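Long-range contact in Baccell_00875 (PDB 5NO8), which probably removes the L-rhamnose caps linked to glucuronic acid in complex arabinogalactan proteins, acting as a polysaccharide lyase: residues S257-C262 and R274-S279. Residues are numbered along the deposited sequence; the frame is centred on the assembly and turned at random.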
loop_
_atom_site.group_PDB
_atom_site.type_symbol
_atom_site.label_atom_id
_atom_site.label_comp_id
_atom_site.label_asym_id
_atom_site.label_seq_id
_atom_site.Cartn_x
_atom_site.Cartn_y
_atom_site.Cartn_z
ATOM N N SER A 257 3.111 18.065 18.465
ATOM C CA SER A 257 2.054 17.620 17.560
ATOM C C SER A 257 1.115 16.630 18.276
ATOM O O SER A 257 1.200 16.465 19.501
ATOM C CB SER A 257 2.670 17.010 16.320
ATOM O OG SER A 257 1.671 16.780 15.334
ATOM N N VAL A 258 0.171 16.045 17.538
ATOM C CA VAL A 258 -0.810 15.126 18.124
ATOM C C VAL A 258 -0.910 13.880 17.284
ATOM O O VAL A 258 -0.500 13.873 16.113
ATOM C CB VAL A 258 -2.207 15.778 18.278
ATOM C CG1 VAL A 258 -2.120 17.060 19.092
ATOM C CG2 VAL A 258 -2.860 16.061 16.936
ATOM N N LEU A 259 -1.442 12.813 17.885
ATOM C CA LEU A 259 -1.657 11.543 17.198
ATOM C C LEU A 259 -3.141 11.203 17.285
ATOM O O LEU A 259 -3.720 11.181 18.381
ATOM C CB LEU A 259 -0.843 10.408 17.842
ATOM C CG LEU A 259 0.657 10.519 17.663
ATOM C CD1 LEU A 259 1.342 9.659 18.707
ATOM C CD2 LEU A 259 1.055 10.131 16.245
ATOM N N VAL A 260 -3.745 10.946 16.133
ATOM C CA VAL A 260 -5.133 10.535 16.053
ATOM C C VAL A 260 -5.185 9.054 15.739
ATOM O O VAL A 260 -4.416 8.559 14.933
ATOM C CB VAL A 260 -5.873 11.353 14.988
ATOM C CG1 VAL A 260 -7.311 10.903 14.827
ATOM C CG2 VAL A 260 -5.866 12.806 15.410
ATOM N N SER A 261 -6.125 8.352 16.372
ATOM C CA SER A 261 -6.363 6.964 16.055
ATOM C C SER A 261 -7.838 6.638 16.307
ATOM O O SER A 261 -8.484 7.272 17.141
ATOM C CB SER A 261 -5.479 6.055 16.906
ATOM O OG SER A 261 -5.602 6.399 18.271
ATOM N N CYS A 262 -8.312 5.603 15.627
ATOM C CA CYS A 262 -9.685 5.117 15.766
ATOM C C CYS A 262 -9.641 3.664 16.195
ATOM O O CYS A 262 -8.679 2.961 15.936
ATOM C CB CYS A 262 -10.435 5.219 14.445
ATOM S SG CYS A 262 -10.466 6.893 13.747
ATOM N N ARG A 274 -14.873 5.090 18.153
ATOM C CA ARG A 274 -14.174 5.844 19.173
ATOM C C ARG A 274 -12.934 6.442 18.512
ATOM O O ARG A 274 -12.089 5.704 18.050
ATOM C CB ARG A 274 -13.764 4.988 20.368
ATOM C CG ARG A 274 -12.990 5.779 21.424
ATOM C CD ARG A 274 -12.609 4.897 22.615
ATOM N NE ARG A 274 -11.767 5.609 23.567
ATOM C CZ ARG A 274 -12.137 6.123 24.745
ATOM N NH1 ARG A 274 -13.381 6.040 25.203
ATOM N NH2 ARG A 274 -11.225 6.708 25.497
ATOM N N VAL A 275 -12.843 7.765 18.487
ATOM C CA VAL A 275 -11.737 8.454 17.819
ATOM C C VAL A 275 -10.987 9.261 18.865
ATOM O O VAL A 275 -11.597 10.057 19.570
ATOM C CB VAL A 275 -12.256 9.393 16.699
ATOM C CG1 VAL A 275 -11.100 9.896 15.852
ATOM C CG2 VAL A 275 -13.290 8.689 15.872
ATOM N N GLU A 276 -9.673 9.035 18.980
ATOM C CA GLU A 276 -8.837 9.614 20.030
ATOM C C GLU A 276 -7.820 10.555 19.436
ATOM O O GLU A 276 -7.262 10.263 18.381
ATOM C CB GLU A 276 -8.078 8.498 20.751
ATOM C CG GLU A 276 -8.999 7.614 21.584
ATOM C CD GLU A 276 -8.252 6.635 22.483
ATOM O OE1 GLU A 276 -7.001 6.545 22.399
ATOM O OE2 GLU A 276 -8.934 5.953 23.263
ATOM N N CYS A 277 -7.599 11.677 20.104
ATOM C CA CYS A 277 -6.554 12.629 19.766
ATOM C C CYS A 277 -5.644 12.759 21.007
ATOM O O CYS A 277 -6.060 13.288 22.052
ATOM C CB CYS A 277 -7.176 13.957 19.384
ATOM S SG CYS A 277 -5.980 15.221 18.840
ATOM N N ARG A 278 -4.417 12.259 20.883
ATOM C CA ARG A 278 -3.458 12.216 21.994
ATOM C C ARG A 278 -2.410 13.294 21.796
ATOM O O ARG A 278 -1.868 13.454 20.693
ATOM C CB ARG A 278 -2.806 10.834 22.051
ATOM C CG ARG A 278 -1.625 10.666 23.004
ATOM C CD ARG A 278 -2.045 10.497 24.447
ATOM N NE ARG A 278 -2.817 9.276 24.668
ATOM C CZ ARG A 278 -3.403 8.965 25.824
ATOM N NH1 ARG A 278 -3.304 9.775 26.875
ATOM N NH2 ARG A 278 -4.111 7.851 25.922
ATOM N N SER A 279 -2.092 14.000 22.874
ATOM C CA SER A 279 -1.052 15.025 22.883
ATOM C C SER A 279 -0.107 14.768 24.065
ATOM O O SER A 279 -0.367 13.886 24.884
ATOM C CB SER A 279 -1.659 16.411 22.993
ATOM O OG SER A 279 -2.604 16.447 24.058
#
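Leu-259 and Arg-278 form an antiparallel hydrogen-bonded pair: Leu-259 N meets Arg-278 O at 2.9 Å, and Arg-278 N returns the bond to Leu-259 O at 2.8 Å. Two residues on, Ser-261 and Glu-276 repeat the exchange, the bond from Glu-276 N to Ser-261 O (2.8 Å) being almost straight at 177°. CA-H...O contacts fill in between, as from Val-260 CA to Glu-276 O. These bonds hold strand 259-262 to the sheet, of which it is an outermost strand, while 272-278 pairs on its far side with 303-309.

The face bearing Val-260, Cys-262, Val-275 and Cys-277 is apolar. Compact branched and sulfur side chains suit it, since it is covered by strands 314-322 and 326-335, with Phe-320 and Thr-328 among the residues touched. Val-258, just before the strand, brings CG2 to 3.8 Å from Cys-277 SG, and Cys-262 SG lies 3.7 Å from Val-275 CG1. Val-260 turns CG1 away from its own N (chi1 177°), and this methyl meets Val-275 CG1 at 4.1 Å.

The other face is mixed. Leu-259 packs against helix 245-254, whereas Glu-276 runs out extended to Arg-274, two residues away on its own strand. Arg-274 grips OE2 side-on with NE (2.9 Å) and, at a longer 3.3 Å, with NH2, OE2 lying in the guanidinium plane; its NH1 bridges to Glu-307. A glutamine in place of Glu-276 would probably leave Arg-274 without one of its two carboxylate mates. Arg-278 NH1 bonds Asn-302. The chemistry implies a two-sided edge: backbone bonds set the register, one face joins the domain's apolar interior, and on the other Arg-274 shares its charge between two glutamates.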